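Local coordinates for protein arginyl-tRNA synthetase, putative (PDB 5JLD) that probably attaches L-arginine to its cognate tRNA(Arg) at the expense of ATP, as a class I aminoacyl-tRNA synthetase of the malaria parasite, at residues A447-F451 with D466-N470; N474-I479 with M542-T547; I486-F490 with C571-K575. All blocks are in the same frame, centred on the assembly; numbering follows the deposited sequence.

Contact 1. Residues A447-F451 with D466-N470; sequences AIKYF and DNMLN
Phe-451 spreads its ring against the base of the Met-468 side chain. CB of Met-468 sits over one ring face, 4.0 Å from the centroid of the Phe-451 ring and 27° off the ring normal, a CH-pi contact in which the two side chains run roughly perpendicular. The far end of the ring reaches Asn-467, whose CB lies 3.8 Å from CZ of Phe-451, while the Asn-467 amide stays at the exposed margin.

Beyond CB, Met-468 runs on toward Ile-448, one turn earlier in helix 436-453. Its CG is wedged between the backbone N and the carbonyl carbon (chi1 78°), and from there the chain runs extended alongside Ile-448, pointing the same way. SD of Met-468 comes 3.6 Å from CG1 of Ile-448, and the CE methyl packs on that same carbon. Ala-447 completes the apolar patch, with its CB 3.6 Å from CD2 of Leu-469. Ile-477, from the following helix 476-492, touches both Ala-447 and Leu-469, and Ile-405 of helix 401-420 backs Ile-448.

No direct hydrogen bond joins the two segments. One water links them instead, donating to O of Ala-447 at 2.7 Å and to O of Met-468 at 2.8 Å. The Ala-447 carbonyl also receives N of Phe-451 in the helix, so this oxygen serves two donors.

Short helix 465-469 is thus held against the helix before it by the Phe-451 ring, the methionine and aliphatic side chains, and the water gives two backbone carbonyls, neither of which could donate to the other, a shared hydrogen-bond donor.

Contact 2. Residues N474-I479 with M542-T547; sequences NTGIYI and MYDLTT
The Tyr-543 ring carries the Asn-474 amide on one face, with the two planes only 20° apart: ND2 of Asn-474 stands 3.4 Å above the ring plane, over its centre, and OD1 of Asn-474 lies 3.2 Å from CD1 of Tyr-543. At the edge of the same ring is the CD1 methyl of Ile-479. Tyr-478 meets it obliquely, the planes inclined at 44° and CE2 of Tyr-478 3.4 Å from CE1 of Tyr-543. Near the plane of the Tyr-478 ring, at its edge, is OG1 of Thr-546.

That threonine oxygen is used twice. It accepts from the phenol of Tyr-478, OH to OG1 of Thr-546 being 3.0 Å, and donates a hydrogen bond to O of Tyr-543 one turn back, OG1 to O 2.7 Å. The second bond lies in the carbonyl plane on a lone pair; with OG1 set between the backbone N and the carbonyl carbon of Thr-546 (chi1 75°), the hydroxyl points back along the helix to that oxygen. The same Tyr-543 oxygen also takes N of Thr-547.

Deeper in, CE of Met-542 packs 3.7 Å from CG2 of Ile-479; the thioether bends at its last torsion to bring this methyl in. Leu-578 of helix 564-584 and Tyr-450 of helix 436-453 also touch Met-542. At the start of helix 476-492, Thr-475 is the N-cap, its OG1 accepting from N of Tyr-478 at 3.1 Å.

A hydrogen bond from OH of Tyr-450 to OD1 of Asn-474 settles which end of the amide is oxygen and probably limits its rotation over the Tyr-543 ring; the relay from Tyr-478 through Thr-546 to a main-chain carbonyl would restrain the phenol, joining two helices by directed polar bonds as well as apolar packing.

Contact 3. Residues I486-F490 with C571-K575; sequences ICSIF and CSITK
Phe-490 drives the rim of its ring into the backbone of helix 564-584: CZ lies 3.1 Å from N of Ser-572, with C of Cys-571 also at the ring edge, near its plane. CB of Cys-571 and CB of Ser-572 close around this corner, at 3.6 and 3.5 Å from CZ of Phe-490. Beside it, buried Ile-486 has its CG2 3.9 Å from CB of Lys-575 and its CD1 meeting the Thr-574 methyl. Phe-549 of helix 536-556 touches Ile-486, Ile-489, Cys-571 and Thr-574, and so packs against both helices on this side.

Packing thins toward Ile-489, where CD1 reaches SG of Cys-571 only at 4.1 Å. Toward the partly exposed side lies Lys-575, whose extended first two torsions (chi1 -178°, chi2 161°) carry CD to 3.5 Å from SG of Cys-487; bends at the next two then turn CE and NZ, leaving NZ farther from that sulfur.

The axes of segments 486-490 and 571-575 come within 10.0 Å and cross at -140°. No hydrogen bond spans them; the lysine contributes its methylene chain, and aliphatic and sulfur contacts join the ring edge set against the main chain in holding this pair together within the DALR anticodon-binding domain.

How the contacts relate
Contacts 2 and 3 sit near the start and toward the end of helix 476-492, and contact 1 lies just before that helix in the chain. Contact 1 closes before contact 2 opens; their centres are 11 Å apart, and a probable hydrogen bond from OG1 of Thr-475 to O of Asn-470 joins them, with a second polar link beside it. Contacts 2 and 3 alternate along the chain, because the partners of helix 476-492, helices 536-556 and 564-584, come in the same order; their centres are 15 Å apart, and Leu-545 touches Thr-574. Contacts 1 and 3, about 23 Å apart between centres, do not meet. Segment 447-451 belongs to the class I catalytic part and contact 3 to the DALR domain, so the contacts link the two.

Contact 1. Residues A447-F451 with D466-N470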
ATOM      1  N   ALA A 447       0.218   3.070  15.918  1.00 51.51           N
ATOM      2  CA  ALA A 447      -0.948   2.268  16.267  1.00 52.80           C
ATOM      3  C   ALA A 447      -2.101   2.513  15.309  1.00 48.19           C
ATOM      4  O   ALA A 447      -2.702   1.570  14.798  1.00 54.82           O
ATOM      5  CB  ALA A 447      -1.383   2.555  17.708  1.00 48.74           C
ATOM      6  N   ILE A 448      -2.414   3.782  15.081  1.00 47.87           N
ATOM      7  CA  ILE A 448      -3.437   4.178  14.113  1.00 45.63           C
ATOM      8  C   ILE A 448      -3.152   3.580  12.739  1.00 44.70           C
ATOM      9  O   ILE A 448      -4.050   2.977  12.094  1.00 49.28           O
ATOM     10  CB  ILE A 448      -3.529   5.733  13.993  1.00 52.26           C
ATOM     11  CG1 ILE A 448      -4.167   6.340  15.248  1.00 55.99           C
ATOM     12  CG2 ILE A 448      -4.298   6.151  12.741  1.00 52.82           C
ATOM     13  CD1 ILE A 448      -4.365   7.858  15.173  1.00 50.41           C
ATOM     14  N   LYS A 449      -1.904   3.739  12.289  1.00 45.88           N
ATOM     15  CA  LYS A 449      -1.546   3.261  10.949  1.00 43.96           C
ATOM     16  C   LYS A 449      -1.722   1.757  10.830  1.00 48.41           C
ATOM     17  O   LYS A 449      -2.328   1.285   9.857  1.00 47.73           O
ATOM     18  CB  LYS A 449      -0.111   3.658  10.574  1.00 43.58           C
ATOM     19  CG  LYS A 449       0.076   5.168  10.362  1.00 47.87           C
ATOM     20  CD  LYS A 449       1.430   5.474   9.762  1.00 51.62           C
ATOM     21  CE  LYS A 449       1.706   6.980   9.659  1.00 46.48           C
ATOM     22  NZ  LYS A 449       3.009   7.190   8.944  1.00 44.16           N
ATOM     23  N   TYR A 450      -1.195   1.008  11.807  1.00 49.05           N
ATOM     24  CA  TYR A 450      -1.323  -0.456  11.777  1.00 48.61           C
ATOM     25  C   TYR A 450      -2.772  -0.905  11.838  1.00 40.89           C
ATOM     26  O   TYR A 450      -3.188  -1.769  11.065  1.00 41.69           O
ATOM     27  CB  TYR A 450      -0.565  -1.137  12.929  1.00 47.83           C
ATOM     28  CG  TYR A 450      -0.688  -2.646  12.848  1.00 51.78           C
ATOM     29  CD1 TYR A 450       0.093  -3.374  11.952  1.00 50.93           C
ATOM     30  CD2 TYR A 450      -1.594  -3.342  13.649  1.00 55.22           C
ATOM     31  CE1 TYR A 450      -0.013  -4.743  11.854  1.00 50.49           C
ATOM     32  CE2 TYR A 450      -1.711  -4.723  13.564  1.00 57.00           C
ATOM     33  CZ  TYR A 450      -0.913  -5.419  12.666  1.00 54.81           C
ATOM     34  OH  TYR A 450      -1.017  -6.785  12.561  1.00 46.70           O
ATOM     35  N   PHE A 451      -3.539  -0.313  12.752  1.00 49.05           N
ATOM     36  CA  PHE A 451      -4.908  -0.755  12.959  1.00 52.76           C
ATOM     37  C   PHE A 451      -5.688  -0.522  11.690  1.00 56.22           C
ATOM     38  O   PHE A 451      -6.554  -1.320  11.345  1.00 58.09           O
ATOM     39  CB  PHE A 451      -5.579  -0.041  14.128  1.00 53.11           C
ATOM     40  CG  PHE A 451      -6.783  -0.773  14.673  1.00 67.38           C
ATOM     41  CD1 PHE A 451      -6.630  -1.907  15.468  1.00 74.64           C
ATOM     42  CD2 PHE A 451      -8.072  -0.332  14.389  1.00 68.44           C
ATOM     43  CE1 PHE A 451      -7.743  -2.584  15.983  1.00 76.30           C
ATOM     44  CE2 PHE A 451      -9.187  -0.997  14.896  1.00 68.93           C
ATOM     45  CZ  PHE A 451      -9.024  -2.128  15.694  1.00 72.15           C
ATOM     46  N   ASP A 466      -9.313   1.943  22.384  1.00 66.83           N
ATOM     47  CA  ASP A 466      -9.138   0.775  23.245  1.00 80.43           C
ATOM     48  C   ASP A 466      -8.604  -0.415  22.442  1.00 78.38           C
ATOM     49  O   ASP A 466      -7.597  -1.026  22.802  1.00 80.14           O
ATOM     50  CB  ASP A 466     -10.457   0.406  23.926  1.00 91.24           C
ATOM     51  CG  ASP A 466     -10.829   1.369  25.043  1.00100.05           C
ATOM     52  OD1 ASP A 466      -9.964   2.167  25.466  1.00103.23           O
ATOM     53  OD2 ASP A 466     -11.993   1.327  25.492  1.00101.77           O
ATOM     54  N   ASN A 467      -9.281  -0.718  21.342  1.00 72.96           N
ATOM     55  CA  ASN A 467      -8.890  -1.801  20.464  1.00 73.73           C
ATOM     56  C   ASN A 467      -7.512  -1.593  19.849  1.00 79.48           C
ATOM     57  O   ASN A 467      -6.731  -2.539  19.745  1.00 82.43           O
ATOM     58  CB  ASN A 467      -9.926  -1.975  19.351  1.00 74.70           C
ATOM     59  CG  ASN A 467     -11.270  -2.432  19.876  1.00 79.01           C
ATOM     60  OD1 ASN A 467     -11.365  -2.986  20.972  1.00 74.44           O
ATOM     61  ND2 ASN A 467     -12.321  -2.196  19.099  1.00 83.99           N
ATOM     62  N   MET A 468      -7.202  -0.362  19.444  1.00 69.09           N
ATOM     63  CA  MET A 468      -5.962  -0.158  18.707  1.00 66.30           C
ATOM     64  C   MET A 468      -4.744  -0.008  19.623  1.00 60.57           C
ATOM     65  O   MET A 468      -3.622  -0.266  19.206  1.00 54.87           O
ATOM     66  CB  MET A 468      -6.072   1.052  17.776  1.00 64.06           C
ATOM     67  CG  MET A 468      -5.939   2.397  18.455  1.00 65.88           C
ATOM     68  SD  MET A 468      -5.639   3.698  17.249  1.00 81.85           S
ATOM     69  CE  MET A 468      -5.928   5.156  18.256  1.00103.05           C
ATOM     70  N   LEU A 469      -4.950   0.378  20.873  1.00 62.30           N
ATOM     71  CA  LEU A 469      -3.808   0.591  21.755  1.00 60.51           C
ATOM     72  C   LEU A 469      -3.535  -0.592  22.697  1.00 64.45           C
ATOM     73  O   LEU A 469      -2.624  -0.538  23.519  1.00 61.45           O
ATOM     74  CB  LEU A 469      -4.002   1.887  22.550  1.00 53.76           C
ATOM     75  CG  LEU A 469      -4.033   3.141  21.669  1.00 51.11           C
ATOM     76  CD1 LEU A 469      -4.434   4.389  22.454  1.00 55.52           C
ATOM     77  CD2 LEU A 469      -2.688   3.363  21.000  1.00 53.99           C
ATOM     78  N   ASN A 470      -4.304  -1.667  22.541  1.00 66.50           N
ATOM     79  CA  ASN A 470      -4.175  -2.855  23.381  1.00 64.28           C
ATOM     80  C   ASN A 470      -2.840  -3.575  23.164  1.00 63.49           C
ATOM     81  O   ASN A 470      -2.623  -4.229  22.138  1.00 57.40           O
ATOM     82  CB  ASN A 470      -5.342  -3.807  23.111  1.00 67.28           C
ATOM     83  CG  ASN A 470      -5.410  -4.963  24.096  1.00 74.71           C
ATOM     84  OD1 ASN A 470      -4.480  -5.212  24.868  1.00 71.19           O
ATOM     85  ND2 ASN A 470      -6.521  -5.684  24.065  1.00 78.61           N
TER
HETATM   86  O   HOH W   1      -3.138  -0.507  16.452  1.00 46.20           O

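Contact 2. Residues N474-I479 with M542-T547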
ATOM      1  N   ASN A 474      -3.926  -7.865  18.593  1.00 63.41           N
ATOM      2  CA  ASN A 474      -3.312  -7.688  17.285  1.00 58.69           C
ATOM      3  C   ASN A 474      -3.237  -6.191  16.993  1.00 56.14           C
ATOM      4  O   ASN A 474      -4.115  -5.643  16.324  1.00 55.49           O
ATOM      5  CB  ASN A 474      -4.126  -8.412  16.216  1.00 56.42           C
ATOM      6  CG  ASN A 474      -3.358  -8.622  14.936  1.00 60.26           C
ATOM      7  OD1 ASN A 474      -2.490  -7.829  14.570  1.00 52.66           O
ATOM      8  ND2 ASN A 474      -3.668  -9.709  14.247  1.00 69.77           N
ATOM      9  N   THR A 475      -2.210  -5.528  17.525  1.00 49.25           N
ATOM     10  CA  THR A 475      -2.112  -4.074  17.446  1.00 51.34           C
ATOM     11  C   THR A 475      -0.712  -3.598  17.077  1.00 57.60           C
ATOM     12  O   THR A 475       0.278  -4.322  17.259  1.00 51.88           O
ATOM     13  CB  THR A 475      -2.476  -3.410  18.782  1.00 60.22           C
ATOM     14  OG1 THR A 475      -1.530  -3.813  19.780  1.00 64.62           O
ATOM     15  CG2 THR A 475      -3.896  -3.798  19.232  1.00 52.70           C
ATOM     16  N   GLY A 476      -0.626  -2.361  16.586  1.00 51.02           N
ATOM     17  CA  GLY A 476       0.662  -1.755  16.298  1.00 50.62           C
ATOM     18  C   GLY A 476       1.566  -1.645  17.518  1.00 51.11           C
ATOM     19  O   GLY A 476       2.787  -1.774  17.413  1.00 55.75           O
ATOM     20  N   ILE A 477       0.954  -1.400  18.671  1.00 45.93           N
ATOM     21  CA  ILE A 477       1.639  -1.388  19.959  1.00 51.14           C
ATOM     22  C   ILE A 477       2.309  -2.742  20.255  1.00 57.14           C
ATOM     23  O   ILE A 477       3.470  -2.810  20.676  1.00 58.77           O
ATOM     24  CB  ILE A 477       0.648  -1.053  21.097  1.00 57.38           C
ATOM     25  CG1 ILE A 477      -0.067   0.280  20.821  1.00 62.18           C
ATOM     26  CG2 ILE A 477       1.338  -1.094  22.458  1.00 56.08           C
ATOM     27  CD1 ILE A 477       0.870   1.467  20.578  1.00 61.54           C
ATOM     28  N   TYR A 478       1.558  -3.815  20.025  1.00 52.67           N
ATOM     29  CA  TYR A 478       2.067  -5.170  20.162  1.00 52.71           C
ATOM     30  C   TYR A 478       3.290  -5.381  19.272  1.00 53.75           C
ATOM     31  O   TYR A 478       4.331  -5.871  19.727  1.00 49.23           O
ATOM     32  CB  TYR A 478       0.970  -6.173  19.812  1.00 54.57           C
ATOM     33  CG  TYR A 478       1.473  -7.555  19.457  1.00 56.60           C
ATOM     34  CD1 TYR A 478       1.792  -8.482  20.448  1.00 62.79           C
ATOM     35  CD2 TYR A 478       1.602  -7.940  18.131  1.00 54.30           C
ATOM     36  CE1 TYR A 478       2.245  -9.755  20.120  1.00 66.11           C
ATOM     37  CE2 TYR A 478       2.048  -9.197  17.794  1.00 60.93           C
ATOM     38  CZ  TYR A 478       2.369 -10.103  18.789  1.00 65.37           C
ATOM     39  OH  TYR A 478       2.812 -11.354  18.432  1.00 65.15           O
ATOM     40  N   ILE A 479       3.161  -4.994  18.005  1.00 46.62           N
ATOM     41  CA  ILE A 479       4.232  -5.188  17.037  1.00 47.26           C
ATOM     42  C   ILE A 479       5.482  -4.455  17.520  1.00 51.09           C
ATOM     43  O   ILE A 479       6.607  -4.990  17.507  1.00 51.32           O
ATOM     44  CB  ILE A 479       3.836  -4.674  15.650  1.00 44.27           C
ATOM     45  CG1 ILE A 479       2.527  -5.319  15.179  1.00 42.81           C
ATOM     46  CG2 ILE A 479       4.975  -4.916  14.645  1.00 47.36           C
ATOM     47  CD1 ILE A 479       2.655  -6.757  14.719  1.00 40.14           C
ATOM     48  N   MET A 542       3.528  -9.444   8.634  1.00 39.78           N
ATOM     49  CA  MET A 542       4.388  -8.898   9.653  1.00 42.89           C
ATOM     50  C   MET A 542       3.985  -9.523  10.955  1.00 41.80           C
ATOM     51  O   MET A 542       4.835  -9.968  11.729  1.00 45.10           O
ATOM     52  CB  MET A 542       4.286  -7.368   9.715  1.00 38.43           C
ATOM     53  CG  MET A 542       5.278  -6.775  10.693  1.00 49.42           C
ATOM     54  SD  MET A 542       5.187  -4.976  10.794  1.00 46.04           S
ATOM     55  CE  MET A 542       3.478  -4.773  11.298  1.00 51.59           C
ATOM     56  N   TYR A 543       2.674  -9.580  11.169  1.00 49.93           N
ATOM     57  CA  TYR A 543       2.136 -10.179  12.376  1.00 52.54           C
ATOM     58  C   TYR A 543       2.642 -11.616  12.437  1.00 51.11           C
ATOM     59  O   TYR A 543       3.139 -12.074  13.480  1.00 50.51           O
ATOM     60  CB  TYR A 543       0.601 -10.127  12.387  1.00 54.28           C
ATOM     61  CG  TYR A 543      -0.020 -10.675  13.658  1.00 54.70           C
ATOM     62  CD1 TYR A 543      -0.059  -9.909  14.818  1.00 56.41           C
ATOM     63  CD2 TYR A 543      -0.567 -11.953  13.697  1.00 57.89           C
ATOM     64  CE1 TYR A 543      -0.617 -10.393  15.981  1.00 60.11           C
ATOM     65  CE2 TYR A 543      -1.132 -12.461  14.871  1.00 65.36           C
ATOM     66  CZ  TYR A 543      -1.150 -11.673  16.008  1.00 66.19           C
ATOM     67  OH  TYR A 543      -1.708 -12.146  17.169  1.00 64.51           O
ATOM     68  N   ASP A 544       2.580 -12.312  11.304  1.00 43.53           N
ATOM     69  CA  ASP A 544       2.908 -13.727  11.375  1.00 42.94           C
ATOM     70  C   ASP A 544       4.380 -13.813  11.704  1.00 43.97           C
ATOM     71  O   ASP A 544       4.778 -14.660  12.514  1.00 48.46           O
ATOM     72  CB  ASP A 544       2.537 -14.462  10.088  1.00 36.07           C
ATOM     73  CG  ASP A 544       1.024 -14.488   9.859  1.00 49.88           C
ATOM     74  OD1 ASP A 544       0.263 -14.187  10.820  1.00 54.98           O
ATOM     75  OD2 ASP A 544       0.584 -14.801   8.735  1.00 48.69           O
ATOM     76  N   LEU A 545       5.163 -12.854  11.188  1.00 40.33           N
ATOM     77  CA  LEU A 545       6.593 -12.895  11.439  1.00 42.50           C
ATOM     78  C   LEU A 545       6.818 -12.888  12.947  1.00 48.34           C
ATOM     79  O   LEU A 545       7.583 -13.705  13.489  1.00 45.17           O
ATOM     80  CB  LEU A 545       7.308 -11.734  10.777  1.00 41.14           C
ATOM     81  CG  LEU A 545       8.796 -11.620  11.100  1.00 44.39           C
ATOM     82  CD1 LEU A 545       9.532 -12.890  10.695  1.00 45.27           C
ATOM     83  CD2 LEU A 545       9.386 -10.394  10.390  1.00 39.65           C
ATOM     84  N   THR A 546       6.076 -12.033  13.637  1.00 49.20           N
ATOM     85  CA  THR A 546       6.302 -11.896  15.059  1.00 51.25           C
ATOM     86  C   THR A 546       5.924 -13.207  15.738  1.00 51.21           C
ATOM     87  O   THR A 546       6.709 -13.733  16.531  1.00 58.62           O
ATOM     88  CB  THR A 546       5.532 -10.676  15.660  1.00 45.37           C
ATOM     89  OG1 THR A 546       4.137 -10.972  15.785  1.00 52.14           O
ATOM     90  CG2 THR A 546       5.721  -9.436  14.774  1.00 43.30           C
ATOM     91  N   THR A 547       4.790 -13.805  15.378  1.00 50.19           N
ATOM     92  CA  THR A 547       4.352 -14.969  16.167  1.00 47.16           C
ATOM     93  C   THR A 547       5.262 -16.151  15.884  1.00 53.84           C
ATOM     94  O   THR A 547       5.697 -16.865  16.807  1.00 54.07           O
ATOM     95  CB  THR A 547       2.903 -15.360  15.884  1.00 49.37           C
ATOM     96  OG1 THR A 547       2.768 -15.689  14.500  1.00 52.04           O
ATOM     97  CG2 THR A 547       1.939 -14.211  16.252  1.00 47.88           C
TER

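Contact 3. Residues I486-F490 with C571-K575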
ATOM      1  N   ILE A 486      13.021  -7.997  20.670  1.00 50.49           N
ATOM      2  CA  ILE A 486      14.063  -8.564  19.822  1.00 56.46           C
ATOM      3  C   ILE A 486      15.351  -7.730  19.917  1.00 64.54           C
ATOM      4  O   ILE A 486      16.447  -8.296  19.930  1.00 66.99           O
ATOM      5  CB  ILE A 486      13.605  -8.676  18.363  1.00 59.10           C
ATOM      6  CG1 ILE A 486      12.336  -9.512  18.281  1.00 60.73           C
ATOM      7  CG2 ILE A 486      14.679  -9.332  17.501  1.00 57.64           C
ATOM      8  CD1 ILE A 486      11.856  -9.731  16.880  1.00 61.54           C
ATOM      9  N   CYS A 487      15.232  -6.401  20.015  1.00 62.28           N
ATOM     10  CA  CYS A 487      16.435  -5.566  20.193  1.00 59.44           C
ATOM     11  C   CYS A 487      17.091  -5.783  21.570  1.00 60.57           C
ATOM     12  O   CYS A 487      18.330  -5.747  21.729  1.00 57.66           O
ATOM     13  CB  CYS A 487      16.101  -4.080  19.997  1.00 57.20           C
ATOM     14  SG  CYS A 487      15.552  -3.628  18.297  1.00 65.31           S
ATOM     15  N   SER A 488      16.239  -5.988  22.566  1.00 60.91           N
ATOM     16  CA  SER A 488      16.673  -6.279  23.921  1.00 64.73           C
ATOM     17  C   SER A 488      17.575  -7.512  23.938  1.00 67.15           C
ATOM     18  O   SER A 488      18.595  -7.532  24.638  1.00 65.90           O
ATOM     19  CB  SER A 488      15.456  -6.476  24.830  1.00 67.21           C
ATOM     20  OG  SER A 488      15.717  -7.398  25.866  1.00 77.78           O
ATOM     21  N   ILE A 489      17.214  -8.532  23.160  1.00 67.31           N
ATOM     22  CA  ILE A 489      18.106  -9.698  23.051  1.00 67.80           C
ATOM     23  C   ILE A 489      19.542  -9.300  22.677  1.00 66.98           C
ATOM     24  O   ILE A 489      20.503  -9.736  23.310  1.00 62.81           O
ATOM     25  CB  ILE A 489      17.609 -10.707  22.012  1.00 70.12           C
ATOM     26  CG1 ILE A 489      16.203 -11.184  22.369  1.00 70.36           C
ATOM     27  CG2 ILE A 489      18.577 -11.898  21.927  1.00 66.94           C
ATOM     28  CD1 ILE A 489      15.542 -11.973  21.268  1.00 71.99           C
ATOM     29  N   PHE A 490      19.692  -8.465  21.656  1.00 66.33           N
ATOM     30  CA  PHE A 490      21.030  -8.062  21.233  1.00 74.78           C
ATOM     31  C   PHE A 490      21.725  -7.167  22.241  1.00 83.01           C
ATOM     32  O   PHE A 490      22.945  -7.236  22.394  1.00 85.14           O
ATOM     33  CB  PHE A 490      20.975  -7.378  19.874  1.00 74.54           C
ATOM     34  CG  PHE A 490      20.712  -8.331  18.765  1.00 77.64           C
ATOM     35  CD1 PHE A 490      21.757  -9.035  18.191  1.00 79.15           C
ATOM     36  CD2 PHE A 490      19.422  -8.566  18.330  1.00 72.21           C
ATOM     37  CE1 PHE A 490      21.522  -9.935  17.182  1.00 73.73           C
ATOM     38  CE2 PHE A 490      19.184  -9.465  17.325  1.00 70.69           C
ATOM     39  CZ  PHE A 490      20.238 -10.154  16.754  1.00 69.56           C
ATOM     40  N   CYS A 571      17.929 -14.140  14.951  1.00 47.00           N
ATOM     41  CA  CYS A 571      17.366 -12.993  15.640  1.00 50.56           C
ATOM     42  C   CYS A 571      17.653 -11.696  14.857  1.00 53.88           C
ATOM     43  O   CYS A 571      16.791 -10.838  14.734  1.00 51.94           O
ATOM     44  CB  CYS A 571      17.920 -12.901  17.061  1.00 41.95           C
ATOM     45  SG  CYS A 571      17.289 -14.150  18.223  1.00 46.34           S
ATOM     46  N   SER A 572      18.867 -11.583  14.321  1.00 53.17           N
ATOM     47  CA  SER A 572      19.312 -10.392  13.591  1.00 55.41           C
ATOM     48  C   SER A 572      18.539 -10.206  12.292  1.00 52.34           C
ATOM     49  O   SER A 572      18.017  -9.109  11.987  1.00 38.82           O
ATOM     50  CB  SER A 572      20.814 -10.496  13.304  1.00 57.80           C
ATOM     51  OG  SER A 572      21.378  -9.263  12.918  1.00 54.90           O
ATOM     52  N   ILE A 573      18.458 -11.287  11.522  1.00 48.75           N
ATOM     53  CA  ILE A 573      17.642 -11.252  10.317  1.00 51.70           C
ATOM     54  C   ILE A 573      16.201 -10.874  10.641  1.00 51.76           C
ATOM     55  O   ILE A 573      15.626  -9.989   9.995  1.00 46.79           O
ATOM     56  CB  ILE A 573      17.660 -12.593   9.588  1.00 51.27           C
ATOM     57  CG1 ILE A 573      19.102 -12.950   9.198  1.00 49.43           C
ATOM     58  CG2 ILE A 573      16.734 -12.530   8.374  1.00 50.01           C
ATOM     59  CD1 ILE A 573      19.256 -14.328   8.538  1.00 54.27           C
ATOM     60  N   THR A 574      15.629 -11.523  11.661  1.00 48.44           N
ATOM     61  CA  THR A 574      14.244 -11.245  12.022  1.00 45.72           C
ATOM     62  C   THR A 574      14.035  -9.782  12.400  1.00 46.02           C
ATOM     63  O   THR A 574      13.062  -9.178  11.984  1.00 44.74           O
ATOM     64  CB  THR A 574      13.768 -12.122  13.179  1.00 49.46           C
ATOM     65  OG1 THR A 574      13.850 -13.499  12.789  1.00 58.84           O
ATOM     66  CG2 THR A 574      12.311 -11.778  13.553  1.00 46.52           C
ATOM     67  N   LYS A 575      14.956  -9.231  13.189  1.00 49.10           N
ATOM     68  CA  LYS A 575      14.941  -7.814  13.544  1.00 54.20           C
ATOM     69  C   LYS A 575      14.943  -6.924  12.306  1.00 51.93           C
ATOM     70  O   LYS A 575      14.051  -6.093  12.144  1.00 49.04           O
ATOM     71  CB  LYS A 575      16.140  -7.465  14.427  1.00 54.89           C
ATOM     72  CG  LYS A 575      16.175  -6.014  14.881  1.00 55.50           C
ATOM     73  CD  LYS A 575      17.087  -5.862  16.088  1.00 64.80           C
ATOM     74  CE  LYS A 575      18.463  -5.357  15.708  1.00 72.44           C
ATOM     75  NZ  LYS A 575      18.476  -3.871  15.632  1.00 78.85           N
TER